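Local coordinates for Trp Repressor Binding Protein (Bacillus subtilis, PDB 1RLI) that probably acts as an NADPH-dependent oxidoreductase that carries FMN as its cofactor, at residues P57-D60 and D61-S64; L92-D95 and R96-Q99; P107-K110 and Q111-V115; L133-I136 and Q137-E140; H141-F145 and M146-F150. One frame throughout, in Å; residues are numbered along the deposited sequence.

Interaction 1 (P57-D60 and D61-S64)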
loop_
_atom_site.group_PDB
_atom_site.type_symbol
_atom_site.label_atom_id
_atom_site.label_comp_id
_atom_site.label_asym_id
_atom_site.label_seq_id
_atom_site.Cartn_x
_atom_site.Cartn_y
_atom_site.Cartn_z
ATOM N N PRO D 57 -17.435 -20.106 8.343
ATOM C CA PRO D 57 -18.182 -19.110 9.116
ATOM C C PRO D 57 -19.671 -19.446 9.185
ATOM O O PRO D 57 -20.247 -20.004 8.237
ATOM C CB PRO D 57 -17.944 -17.812 8.343
ATOM C CG PRO D 57 -16.574 -18.038 7.715
ATOM C CD PRO D 57 -16.677 -19.472 7.248
ATOM N N VAL D 58 -20.279 -19.089 10.310
ATOM C CA VAL D 58 -21.703 -19.299 10.543
ATOM C C VAL D 58 -22.302 -17.912 10.695
ATOM O O VAL D 58 -21.872 -17.149 11.559
ATOM C CB VAL D 58 -21.949 -20.091 11.849
ATOM C CG1 VAL D 58 -23.457 -20.230 12.102
ATOM C CG2 VAL D 58 -21.275 -21.452 11.760
ATOM N N GLN D 59 -23.296 -17.591 9.872
ATOM C CA GLN D 59 -23.904 -16.269 9.923
ATOM C C GLN D 59 -25.391 -16.285 10.235
ATOM O O GLN D 59 -26.126 -15.405 9.812
ATOM C CB GLN D 59 -23.667 -15.533 8.601
ATOM C CG GLN D 59 -22.203 -15.304 8.258
ATOM C CD GLN D 59 -22.064 -14.348 7.093
ATOM O OE1 GLN D 59 -22.841 -14.410 6.151
ATOM N NE2 GLN D 59 -21.073 -13.466 7.149
ATOM N N ASP D 60 -25.835 -17.282 10.992
ATOM C CA ASP D 60 -27.244 -17.364 11.343
ATOM C C ASP D 60 -27.672 -16.154 12.156
ATOM O O ASP D 60 -28.830 -15.719 12.070
ATOM C CB ASP D 60 -27.519 -18.642 12.147
ATOM C CG ASP D 60 -27.338 -19.906 11.320
ATOM O OD1 ASP D 60 -26.265 -20.084 10.708
ATOM O OD2 ASP D 60 -28.276 -20.731 11.284
ATOM N N ASP D 61 -26.743 -15.589 12.926
ATOM C CA ASP D 61 -27.076 -14.444 13.764
ATOM C C ASP D 61 -26.607 -13.090 13.210
ATOM O O ASP D 61 -26.474 -12.114 13.956
ATOM C CB ASP D 61 -26.528 -14.667 15.180
ATOM C CG ASP D 61 -25.005 -14.646 15.242
ATOM O OD1 ASP D 61 -24.336 -15.029 14.249
ATOM O OD2 ASP D 61 -24.481 -14.253 16.305
ATOM N N TYR D 62 -26.402 -13.034 11.895
ATOM C CA TYR D 62 -25.939 -11.803 11.242
ATOM C C TYR D 62 -26.842 -10.593 11.492
ATOM O O TYR D 62 -26.342 -9.519 11.818
ATOM C CB TYR D 62 -25.761 -12.051 9.731
ATOM C CG TYR D 62 -25.321 -10.833 8.943
ATOM C CD1 TYR D 62 -23.976 -10.490 8.844
ATOM C CD2 TYR D 62 -26.255 -10.033 8.298
ATOM C CE1 TYR D 62 -23.565 -9.371 8.110
ATOM C CE2 TYR D 62 -25.854 -8.898 7.563
ATOM C CZ TYR D 62 -24.505 -8.581 7.475
ATOM O OH TYR D 62 -24.105 -7.470 6.751
ATOM N N ASP D 63 -28.164 -10.737 11.332
ATOM C CA ASP D 63 -29.069 -9.608 11.572
ATOM C C ASP D 63 -28.977 -9.098 13.008
ATOM O O ASP D 63 -29.035 -7.894 13.232
ATOM C CB ASP D 63 -30.537 -9.975 11.274
ATOM C CG ASP D 63 -30.784 -10.262 9.803
ATOM O OD1 ASP D 63 -30.028 -9.740 8.950
ATOM O OD2 ASP D 63 -31.749 -11.007 9.499
ATOM N N SER D 64 -28.857 -10.004 13.976
ATOM C CA SER D 64 -28.728 -9.600 15.380
ATOM C C SER D 64 -27.440 -8.802 15.590
ATOM O O SER D 64 -27.389 -7.867 16.402
ATOM C CB SER D 64 -28.711 -10.829 16.293
ATOM O OG SER D 64 -30.015 -11.362 16.404
HETATM O O HOH W 1 -21.688 -14.931 13.468
HETATM O O HOH W 2 -29.525 -13.231 10.878
#

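Interaction 2 (L92-D95 and R96-Q99)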
loop_
_atom_site.group_PDB
_atom_site.type_symbol
_atom_site.label_atom_id
_atom_site.label_comp_id
_atom_site.label_asym_id
_atom_site.label_seq_id
_atom_site.Cartn_x
_atom_site.Cartn_y
_atom_site.Cartn_z
ATOM N N LEU D 92 -16.294 -12.570 5.362
ATOM C CA LEU D 92 -17.666 -12.864 4.944
ATOM C C LEU D 92 -18.651 -11.891 5.596
ATOM O O LEU D 92 -19.690 -11.548 5.002
ATOM C CB LEU D 92 -18.040 -14.323 5.279
ATOM C CG LEU D 92 -17.748 -15.336 4.157
ATOM C CD1 LEU D 92 -16.261 -15.289 3.757
ATOM C CD2 LEU D 92 -18.161 -16.737 4.615
ATOM N N PHE D 93 -18.327 -11.431 6.809
ATOM C CA PHE D 93 -19.184 -10.472 7.521
ATOM C C PHE D 93 -19.202 -9.134 6.770
ATOM O O PHE D 93 -20.265 -8.594 6.440
ATOM C CB PHE D 93 -18.649 -10.244 8.937
ATOM C CG PHE D 93 -19.424 -9.213 9.707
ATOM C CD1 PHE D 93 -20.712 -9.495 10.171
ATOM C CD2 PHE D 93 -18.876 -7.957 9.946
ATOM C CE1 PHE D 93 -21.449 -8.521 10.874
ATOM C CE2 PHE D 93 -19.600 -6.975 10.648
ATOM C CZ PHE D 93 -20.894 -7.265 11.113
ATOM N N ILE D 94 -18.018 -8.591 6.489
ATOM C CA ILE D 94 -17.959 -7.325 5.762
ATOM C C ILE D 94 -18.540 -7.459 4.334
ATOM O O ILE D 94 -19.256 -6.562 3.873
ATOM C CB ILE D 94 -16.489 -6.785 5.750
ATOM C CG1 ILE D 94 -16.114 -6.377 7.187
ATOM C CG2 ILE D 94 -16.339 -5.584 4.802
ATOM C CD1 ILE D 94 -14.619 -6.014 7.383
ATOM N N ASP D 95 -18.271 -8.570 3.646
ATOM C CA ASP D 95 -18.794 -8.732 2.288
ATOM C C ASP D 95 -20.330 -8.637 2.293
ATOM O O ASP D 95 -20.924 -8.141 1.329
ATOM C CB ASP D 95 -18.417 -10.089 1.672
ATOM C CG ASP D 95 -16.977 -10.145 1.140
ATOM O OD1 ASP D 95 -16.277 -9.115 1.111
ATOM O OD2 ASP D 95 -16.569 -11.257 0.737
ATOM N N ARG D 96 -20.960 -9.133 3.358
ATOM C CA ARG D 96 -22.423 -9.101 3.462
ATOM C C ARG D 96 -22.973 -7.679 3.643
ATOM O O ARG D 96 -24.180 -7.447 3.524
ATOM C CB ARG D 96 -22.909 -10.042 4.581
ATOM C CG ARG D 96 -24.424 -10.322 4.581
ATOM C CD ARG D 96 -24.701 -11.618 5.353
ATOM N NE ARG D 96 -26.123 -11.859 5.588
ATOM C CZ ARG D 96 -26.598 -12.993 6.088
ATOM N NH1 ARG D 96 -25.753 -13.976 6.388
ATOM N NH2 ARG D 96 -27.910 -13.132 6.307
ATOM N N TRP D 97 -22.112 -6.701 3.929
ATOM C CA TRP D 97 -22.611 -5.326 4.021
ATOM C C TRP D 97 -23.222 -4.963 2.661
ATOM O O TRP D 97 -24.065 -4.085 2.568
ATOM C CB TRP D 97 -21.485 -4.338 4.356
ATOM C CG TRP D 97 -21.017 -4.418 5.782
ATOM C CD1 TRP D 97 -21.463 -5.277 6.749
ATOM C CD2 TRP D 97 -19.967 -3.650 6.378
ATOM N NE1 TRP D 97 -20.747 -5.092 7.909
ATOM C CE2 TRP D 97 -19.818 -4.104 7.706
ATOM C CE3 TRP D 97 -19.131 -2.630 5.911
ATOM C CZ2 TRP D 97 -18.858 -3.575 8.584
ATOM C CZ3 TRP D 97 -18.169 -2.098 6.779
ATOM C CH2 TRP D 97 -18.044 -2.577 8.107
ATOM N N SER D 98 -22.780 -5.626 1.594
ATOM C CA SER D 98 -23.347 -5.338 0.279
ATOM C C SER D 98 -24.844 -5.651 0.303
ATOM O O SER D 98 -25.641 -4.943 -0.318
ATOM C CB SER D 98 -22.662 -6.169 -0.811
ATOM O OG SER D 98 -21.390 -5.606 -1.101
ATOM N N GLN D 99 -25.202 -6.719 1.005
ATOM C CA GLN D 99 -26.602 -7.123 1.130
ATOM C C GLN D 99 -27.357 -6.156 2.029
ATOM O O GLN D 99 -28.469 -5.744 1.724
ATOM C CB GLN D 99 -26.714 -8.529 1.737
ATOM C CG GLN D 99 -26.537 -9.664 0.749
ATOM C CD GLN D 99 -26.504 -11.037 1.433
ATOM O OE1 GLN D 99 -27.341 -11.365 2.303
ATOM N NE2 GLN D 99 -25.534 -11.850 1.034
#

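Interaction 3 (P107-K110 and Q111-V115)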
loop_
_atom_site.group_PDB
_atom_site.type_symbol
_atom_site.label_atom_id
_atom_site.label_comp_id
_atom_site.label_asym_id
_atom_site.label_seq_id
_atom_site.Cartn_x
_atom_site.Cartn_y
_atom_site.Cartn_z
ATOM N N PRO D 107 -33.110 0.336 6.476
ATOM C CA PRO D 107 -33.196 1.419 5.499
ATOM C C PRO D 107 -32.208 2.565 5.583
ATOM O O PRO D 107 -31.957 3.231 4.580
ATOM C CB PRO D 107 -34.651 1.892 5.638
ATOM C CG PRO D 107 -34.922 1.681 7.078
ATOM C CD PRO D 107 -34.329 0.302 7.310
ATOM N N ASP D 108 -31.636 2.794 6.763
ATOM C CA ASP D 108 -30.695 3.895 6.934
ATOM C C ASP D 108 -29.268 3.429 7.230
ATOM O O ASP D 108 -28.452 4.207 7.725
ATOM C CB ASP D 108 -31.168 4.786 8.074
ATOM C CG ASP D 108 -32.592 5.243 7.886
ATOM O OD1 ASP D 108 -32.855 5.884 6.852
ATOM O OD2 ASP D 108 -33.431 4.956 8.769
ATOM N N PHE D 109 -28.974 2.178 6.889
ATOM C CA PHE D 109 -27.671 1.569 7.135
ATOM C C PHE D 109 -26.477 2.412 6.695
ATOM O O PHE D 109 -25.575 2.670 7.484
ATOM C CB PHE D 109 -27.615 0.188 6.456
ATOM C CG PHE D 109 -26.367 -0.601 6.770
ATOM C CD1 PHE D 109 -26.103 -1.024 8.079
ATOM C CD2 PHE D 109 -25.459 -0.932 5.758
ATOM C CE1 PHE D 109 -24.962 -1.764 8.378
ATOM C CE2 PHE D 109 -24.308 -1.672 6.058
ATOM C CZ PHE D 109 -24.067 -2.088 7.370
ATOM N N LYS D 110 -26.459 2.832 5.437
ATOM C CA LYS D 110 -25.340 3.622 4.944
ATOM C C LYS D 110 -25.147 4.879 5.794
ATOM O O LYS D 110 -24.053 5.144 6.269
ATOM C CB LYS D 110 -25.566 4.024 3.480
ATOM C CG LYS D 110 -24.297 4.540 2.803
ATOM C CD LYS D 110 -24.506 4.826 1.317
ATOM C CE LYS D 110 -25.275 6.120 1.081
ATOM N NZ LYS D 110 -25.302 6.464 -0.367
ATOM N N GLN D 111 -26.211 5.651 5.976
ATOM C CA GLN D 111 -26.121 6.883 6.766
ATOM C C GLN D 111 -25.683 6.599 8.200
ATOM O O GLN D 111 -24.795 7.281 8.729
ATOM C CB GLN D 111 -27.471 7.614 6.768
ATOM C CG GLN D 111 -27.412 9.088 7.186
ATOM C CD GLN D 111 -26.958 9.289 8.616
ATOM O OE1 GLN D 111 -27.516 8.707 9.552
ATOM N NE2 GLN D 111 -25.941 10.126 8.796
ATOM N N GLN D 112 -26.298 5.599 8.828
ATOM C CA GLN D 112 -25.951 5.237 10.198
ATOM C C GLN D 112 -24.475 4.845 10.334
ATOM O O GLN D 112 -23.800 5.238 11.290
ATOM C CB GLN D 112 -26.822 4.076 10.691
ATOM C CG GLN D 112 -28.265 4.435 10.993
ATOM C CD GLN D 112 -29.100 3.199 11.234
ATOM O OE1 GLN D 112 -29.255 2.367 10.342
ATOM N NE2 GLN D 112 -29.637 3.062 12.442
ATOM N N MET D 113 -23.967 4.053 9.395
ATOM C CA MET D 113 -22.563 3.658 9.480
ATOM C C MET D 113 -21.634 4.859 9.242
ATOM O O MET D 113 -20.558 4.941 9.842
ATOM C CB MET D 113 -22.244 2.564 8.453
ATOM C CG MET D 113 -22.922 1.220 8.725
ATOM S SD MET D 113 -22.356 0.372 10.225
ATOM C CE MET D 113 -20.943 -0.559 9.584
ATOM N N SER D 114 -22.061 5.791 8.388
ATOM C CA SER D 114 -21.242 6.956 8.045
ATOM C C SER D 114 -20.852 7.878 9.195
ATOM O O SER D 114 -19.904 8.646 9.046
ATOM C CB SER D 114 -21.923 7.791 6.946
ATOM O OG SER D 114 -22.978 8.595 7.481
ATOM N N VAL D 115 -21.562 7.833 10.325
ATOM C CA VAL D 115 -21.190 8.692 11.443
ATOM C C VAL D 115 -20.412 7.926 12.513
ATOM O O VAL D 115 -20.091 8.474 13.567
ATOM C CB VAL D 115 -22.432 9.392 12.105
ATOM C CG1 VAL D 115 -23.124 10.280 11.082
ATOM C CG2 VAL D 115 -23.393 8.367 12.683
#

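Interaction 4 (L133-I136 and Q137-E140)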
loop_
_atom_site.group_PDB
_atom_site.type_symbol
_atom_site.label_atom_id
_atom_site.label_comp_id
_atom_site.label_asym_id
_atom_site.label_seq_id
_atom_site.Cartn_x
_atom_site.Cartn_y
_atom_site.Cartn_z
ATOM N N LEU D 133 0.546 -4.219 6.369
ATOM C CA LEU D 133 0.134 -2.890 5.889
ATOM C C LEU D 133 -0.896 -2.942 4.757
ATOM O O LEU D 133 -1.815 -2.133 4.736
ATOM C CB LEU D 133 1.360 -2.051 5.501
ATOM C CG LEU D 133 2.305 -1.785 6.695
ATOM C CD1 LEU D 133 3.441 -0.862 6.287
ATOM C CD2 LEU D 133 1.522 -1.174 7.851
ATOM N N PRO D 134 -0.760 -3.880 3.796
ATOM C CA PRO D 134 -1.788 -3.896 2.745
ATOM C C PRO D 134 -3.175 -4.092 3.368
ATOM O O PRO D 134 -4.160 -3.500 2.911
ATOM C CB PRO D 134 -1.382 -5.088 1.886
ATOM C CG PRO D 134 0.118 -4.989 1.917
ATOM C CD PRO D 134 0.395 -4.710 3.406
ATOM N N LEU D 135 -3.255 -4.924 4.402
ATOM C CA LEU D 135 -4.560 -5.155 5.046
ATOM C C LEU D 135 -5.090 -3.854 5.674
ATOM O O LEU D 135 -6.274 -3.535 5.593
ATOM C CB LEU D 135 -4.451 -6.255 6.134
ATOM C CG LEU D 135 -5.676 -6.387 7.055
ATOM C CD1 LEU D 135 -6.958 -6.693 6.227
ATOM C CD2 LEU D 135 -5.401 -7.537 8.069
ATOM N N ILE D 136 -4.223 -3.106 6.327
ATOM C CA ILE D 136 -4.661 -1.852 6.929
ATOM C C ILE D 136 -5.136 -0.915 5.820
ATOM O O ILE D 136 -6.121 -0.219 5.990
ATOM C CB ILE D 136 -3.522 -1.197 7.758
ATOM C CG1 ILE D 136 -3.135 -2.132 8.916
ATOM C CG2 ILE D 136 -3.971 0.161 8.330
ATOM C CD1 ILE D 136 -4.311 -2.459 9.868
ATOM N N GLN D 137 -4.447 -0.906 4.679
ATOM C CA GLN D 137 -4.865 -0.034 3.576
ATOM C C GLN D 137 -6.180 -0.514 2.967
ATOM O O GLN D 137 -6.974 0.285 2.463
ATOM C CB GLN D 137 -3.767 0.045 2.515
ATOM C CG GLN D 137 -2.498 0.682 3.048
ATOM C CD GLN D 137 -1.388 0.708 2.012
ATOM O OE1 GLN D 137 -0.842 -0.337 1.647
ATOM N NE2 GLN D 137 -1.061 1.893 1.525
ATOM N N GLN D 138 -6.427 -1.816 3.039
ATOM C CA GLN D 138 -7.671 -2.361 2.536
ATOM C C GLN D 138 -8.766 -1.853 3.476
ATOM O O GLN D 138 -9.811 -1.379 3.017
ATOM C CB GLN D 138 -7.592 -3.894 2.564
ATOM C CG GLN D 138 -8.741 -4.627 1.913
ATOM C CD GLN D 138 -8.439 -6.123 1.858
ATOM O OE1 GLN D 138 -8.394 -6.789 2.894
ATOM N NE2 GLN D 138 -8.190 -6.642 0.655
ATOM N N PHE D 139 -8.527 -1.912 4.790
ATOM C CA PHE D 139 -9.538 -1.418 5.749
ATOM C C PHE D 139 -9.799 0.065 5.499
ATOM O O PHE D 139 -10.941 0.522 5.597
ATOM C CB PHE D 139 -9.085 -1.619 7.202
ATOM C CG PHE D 139 -9.408 -2.975 7.763
ATOM C CD1 PHE D 139 -10.738 -3.390 7.889
ATOM C CD2 PHE D 139 -8.391 -3.842 8.181
ATOM C CE1 PHE D 139 -11.062 -4.647 8.425
ATOM C CE2 PHE D 139 -8.703 -5.115 8.724
ATOM C CZ PHE D 139 -10.043 -5.513 8.846
ATOM N N GLU D 140 -8.741 0.808 5.165
ATOM C CA GLU D 140 -8.864 2.238 4.874
ATOM C C GLU D 140 -9.889 2.435 3.747
ATOM O O GLU D 140 -10.768 3.300 3.861
ATOM C CB GLU D 140 -7.492 2.810 4.462
ATOM C CG GLU D 140 -7.497 4.275 3.964
ATOM C CD GLU D 140 -6.116 4.753 3.473
ATOM O OE1 GLU D 140 -5.255 3.914 3.099
ATOM O OE2 GLU D 140 -5.895 5.987 3.438
#

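Interaction 5 (H141-F145 and M146-F150)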
loop_
_atom_site.group_PDB
_atom_site.type_symbol
_atom_site.label_atom_id
_atom_site.label_comp_id
_atom_site.label_asym_id
_atom_site.label_seq_id
_atom_site.Cartn_x
_atom_site.Cartn_y
_atom_site.Cartn_z
ATOM N N HIS D 141 -9.779 1.654 2.669
ATOM C CA HIS D 141 -10.722 1.799 1.550
ATOM C C HIS D 141 -12.129 1.388 1.965
ATOM O O HIS D 141 -13.101 2.022 1.573
ATOM C CB HIS D 141 -10.301 0.953 0.334
ATOM C CG HIS D 141 -9.078 1.463 -0.371
ATOM N ND1 HIS D 141 -8.907 2.791 -0.714
ATOM C CD2 HIS D 141 -7.977 0.816 -0.819
ATOM C CE1 HIS D 141 -7.750 2.939 -1.339
ATOM N NE2 HIS D 141 -7.167 1.754 -1.414
ATOM N N ILE D 142 -12.236 0.315 2.736
ATOM C CA ILE D 142 -13.548 -0.150 3.203
ATOM C C ILE D 142 -14.241 0.952 4.022
ATOM O O ILE D 142 -15.394 1.333 3.747
ATOM C CB ILE D 142 -13.388 -1.421 4.083
ATOM C CG1 ILE D 142 -12.920 -2.586 3.199
ATOM C CG2 ILE D 142 -14.712 -1.749 4.805
ATOM C CD1 ILE D 142 -12.543 -3.846 4.019
ATOM N N PHE D 143 -13.549 1.480 5.024
ATOM C CA PHE D 143 -14.168 2.509 5.845
ATOM C C PHE D 143 -14.486 3.777 5.061
ATOM O O PHE D 143 -15.571 4.360 5.232
ATOM C CB PHE D 143 -13.283 2.829 7.066
ATOM C CG PHE D 143 -13.028 1.636 7.952
ATOM C CD1 PHE D 143 -14.036 0.705 8.192
ATOM C CD2 PHE D 143 -11.788 1.439 8.545
ATOM C CE1 PHE D 143 -13.822 -0.402 9.004
ATOM C CE2 PHE D 143 -11.561 0.322 9.367
ATOM C CZ PHE D 143 -12.575 -0.596 9.596
ATOM N N HIS D 144 -13.577 4.191 4.183
ATOM C CA HIS D 144 -13.799 5.387 3.392
ATOM C C HIS D 144 -15.037 5.225 2.523
ATOM O O HIS D 144 -15.768 6.179 2.296
ATOM C CB HIS D 144 -12.621 5.673 2.480
ATOM C CG HIS D 144 -12.819 6.883 1.623
ATOM N ND1 HIS D 144 -12.696 8.165 2.112
ATOM C CD2 HIS D 144 -13.183 7.007 0.323
ATOM C CE1 HIS D 144 -12.972 9.030 1.151
ATOM N NE2 HIS D 144 -13.268 8.353 0.056
ATOM N N PHE D 145 -15.256 4.019 2.018
ATOM C CA PHE D 145 -16.417 3.770 1.170
ATOM C C PHE D 145 -17.705 3.982 1.974
ATOM O O PHE D 145 -18.701 4.503 1.454
ATOM C CB PHE D 145 -16.346 2.338 0.626
ATOM C CG PHE D 145 -17.547 1.937 -0.201
ATOM C CD1 PHE D 145 -17.603 2.224 -1.562
ATOM C CD2 PHE D 145 -18.644 1.328 0.405
ATOM C CE1 PHE D 145 -18.756 1.910 -2.317
ATOM C CE2 PHE D 145 -19.795 1.013 -0.333
ATOM C CZ PHE D 145 -19.847 1.307 -1.697
ATOM N N MET D 146 -17.671 3.580 3.241
ATOM C CA MET D 146 -18.809 3.692 4.138
ATOM C C MET D 146 -18.868 5.065 4.797
ATOM O O MET D 146 -19.817 5.358 5.513
ATOM C CB MET D 146 -18.746 2.610 5.225
ATOM C CG MET D 146 -18.863 1.173 4.726
ATOM S SD MET D 146 -20.428 0.774 3.896
ATOM C CE MET D 146 -21.606 0.745 5.294
ATOM N N GLY D 147 -17.862 5.898 4.553
ATOM C CA GLY D 147 -17.830 7.227 5.146
ATOM C C GLY D 147 -17.433 7.214 6.605
ATOM O O GLY D 147 -17.521 8.227 7.306
ATOM N N MET D 148 -16.984 6.059 7.070
ATOM C CA MET D 148 -16.567 5.881 8.451
ATOM C C MET D 148 -15.155 6.414 8.671
ATOM O O MET D 148 -14.273 6.178 7.856
ATOM C CB MET D 148 -16.603 4.389 8.784
ATOM C CG MET D 148 -17.976 3.751 8.521
ATOM S SD MET D 148 -17.924 1.949 8.448
ATOM C CE MET D 148 -17.400 1.614 10.182
ATOM N N SER D 149 -14.944 7.123 9.776
ATOM C CA SER D 149 -13.624 7.651 10.082
ATOM C C SER D 149 -12.740 6.540 10.665
ATOM O O SER D 149 -13.086 5.918 11.659
ATOM C CB SER D 149 -13.730 8.797 11.089
ATOM O OG SER D 149 -14.508 9.848 10.549
ATOM N N PHE D 150 -11.592 6.326 10.036
ATOM C CA PHE D 150 -10.640 5.296 10.455
ATOM C C PHE D 150 -9.721 6.020 11.400
ATOM O O PHE D 150 -8.775 6.684 10.963
ATOM C CB PHE D 150 -9.870 4.783 9.226
ATOM C CG PHE D 150 -9.072 3.531 9.471
ATOM C CD1 PHE D 150 -9.101 2.881 10.702
ATOM C CD2 PHE D 150 -8.295 2.998 8.451
ATOM C CE1 PHE D 150 -8.342 1.691 10.906
ATOM C CE2 PHE D 150 -7.552 1.832 8.637
ATOM C CZ PHE D 150 -7.573 1.178 9.859
#

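Interaction 1 (P57-D60 and D61-S64)
A chi1 of 178° points the Tyr62 ring away from its own backbone N and up the flank where the Gln59 side chain stands. The CB atoms of Gln59 and Tyr62 lie 4.2 Å apart, and Tyr62 CB also rests 3.4 Å from Gln59 O. In Asp61 a chi1 of 68° sets CG between N and the carbonyl carbon. Its OD1 is thus turned back along the chain toward Val58 O. A water lies between them, 2.9 Å from Val58 O and 2.8 Å from Asp61 OD1. Other acceptors also compete for its two protons, so the two bonds may not both be made at once.

Residues 59-62 form a type I beta turn. It leads from strand 55-57 into helix 62-70 of the flavodoxin-like alpha/beta fold. Tyr62 N bonds to Gln59 O at 3.2 Å, fairly straight at 157°. Asp61 is the N-cap residue, though its carboxylate caps no helical N-H. A second water donates to Asp60 O and accepts from Asp63 N in the first helical turn. The amide of Gln59 is held by Arg96 and by Leu92 O, while Tyr62 OH bonds to Thr100 OG1.

Interaction 2 (L92-D95 and R96-Q99)
The indole of Trp97 is turned edge-on to the ring of Phe93. The planes stand at 77°, in an offset edge-to-face pair, with 5.1 Å between the centroids of the Phe93 ring and the five-membered ring of Trp97. NE1 of Trp97 leads, 3.5 Å from Phe93 CE2. Over one face of the indole, Ile94 CA sits 4.0 Å from the centroid of the Trp97 five-membered ring, almost on its normal, as a CH-pi contact. Ile94 CG1 lies over the same face, 4.2 Å from Trp97 CZ2. A chi1 of -73° swings the indole back over the preceding turn to reach both.

Here helix 88-95 passes into helix 97-100 of the flavodoxin-like fold. Arg96 N bonds to Leu92 O four residues back, and weakly to Phe93 O. Trp97 N to Ile94 O (2.9 Å) and Ser98 N to Asp95 O (3.1 Å) span only three, as in a 3-10 turn. Replacing Trp97 by an alanine would probably leave the Phe93 face without its edge partner and open a gap beside Ile94. Ile142 and Met146 of helix 133-146 also pack on the indole. Ser98 OG bonds to Trp83 NE1 of the second subunit.

Interaction 3 (P107-K110 and Q111-V115)
Phe109 and Met113 meet one turn apart on the short helix 109-114, which comes just before strand 117-124 in the flavodoxin-like fold. Their side chains form a Met-aromatic contact. CG of Met113 does most of the touching. It lies over one face of the Phe109 ring, displaced toward the rim, 3.8 Å from the ring centroid and 3.6 Å from Phe109 CE1. The sulfur is farther off and oblique, with Met113 SD 4.6 Å from the Phe109 centroid. Bends at chi2 (-67°) and chi3 fold the methionine across the ring, and its CE comes near Phe109 CZ. Phe109 has CG anti to N (chi1 -174°), which puts its ring where Met113 CG can lie over the face.

This apolar side of the helix is buried. Ile66, Ile69 and Leu70 of helix 62-70 pack here, as do Trp97 and Met146. Lys110 and Gln111 lie on an exposed side.

The backbone bonds are those of an alpha helix, each reaching back four residues. Gln112 N to Asp108 O is 2.8 Å and nearly straight. Met113 N to Phe109 O is 2.9 Å, and Ser114 N to Lys110 O is 3.0 Å. Asp108 stands at the N-cap, but its carboxylate takes no part in capping.

One polar bond comes from a side chain. Ser114 carries its hydroxyl between N and the carbonyl carbon, which turns it back into the helix. There OG donates to the carbonyl three residues back, with Ser114 OG only 2.6 Å from Gln111 O.

Interaction 4 (L133-I136 and Q137-E140)
Pro134 O accepts from Gln138 N at 2.8 Å, the shortest backbone bond between 133-136 and 137-140. The bond is bent, at 140° at the hydrogen. Three more bonds of the same i to i-4 pattern run beside it: Gln137 N to Leu133 O, Phe139 N to Leu135 O, and Glu140 N to Ile136 O, each 2.9 Å. This is regular alpha helix.

The side chains add one close apolar pair. Leu135 and Phe139 run alongside each other in the same direction. With CG anti to N (chi1 169°), Leu135 extends its branch to the ring, and its CD1 comes within 3.4 Å of Phe139 CE2. The ring also leans on the backbone, with Phe139 CD2 3.4 Å from Leu135 O, and Ile136 CA lies at its edge. Packing is tight here.

The amide of Gln138 passes Leu135 CD1 with its OE1, at 3.6 Å. This buried amide finds its main partner in another chain: NE2 donates to Phe84 O of the second subunit. Gln137 meets Gln137 residues of other subunits, so this helix lies where subunits of the tetramer come together.

Within its own chain, helix 133-146 rests on the sheet. Ile136 and Phe139 press on Val120 of strand 117-124 and on Phe150 of strand 149-157, and Phe139 also reaches Leu90 and Ile94 of helix 88-95.

Interaction 5 (H141-F145 and M146-F150)
Phe143 is the bump that the chain folds around as helix 133-146 ends and turns into strand 149-157. The turn is a Schellman motif. Gly147 has positive phi (76°), Met148 N bonds back to Phe143 O at 2.9 Å, and Gly147 N bonds weakly to His144 O.

This reversal brings Met148 and Phe150 up to two sides of the Phe143 ring, which fills the notch between the Met148 side chain and the face of Phe150. Met148 lies on the CD1 side, with its CE 4.0 Å from Phe143 CD1 and its sulfur oblique to the ring, a Met-aromatic contact. On the CD2 side the ring presents its edge to Phe150 in a T-shaped (edge-to-face) pair. The planes are at 72° and the centroids of the Phe143 and Phe150 rings 4.9 Å apart. Phe143 CD2 juts over one face of Phe150, 3.6 Å from Phe150 CG. With chi1 at -168°, Phe150 turns that face to it. A serine in place of Phe150 would probably leave the CD2 edge of Phe143 without its aromatic cover and open a gap between helix and strand.

Val120 of strand 117-124 packs on both rings, and Phe77 also meets Phe143. Away from this core, Phe145 meets Trp83 of the second subunit. The edge of the Phe145 ring also receives a methionine sulfur, with Met146 SD 4.0 Å from Phe145 CD2.

Interactions 4 and 5 are buried and share helix 133-146, and Phe150 touches Ile136, Phe139 and Glu140. Interaction 1 is a surface turn, held by backbone and water. Interactions 2 and 3 are partly buried and lie between these extremes. Each joins polar backbone bonds to an aromatic contact, aromatic-aromatic in one and Met-aromatic in the other; interaction 5 has both kinds. Polar bonds join interaction 1 to interaction 2. Interactions 2, 3 and 5 meet through apolar packing round Trp97, and interaction 2 also packs on interaction 4. Interactions 2, 4 and 5 all touch the second subunit, and interaction 1 does so through Pro57; interaction 3 touches no other chain of the assembly.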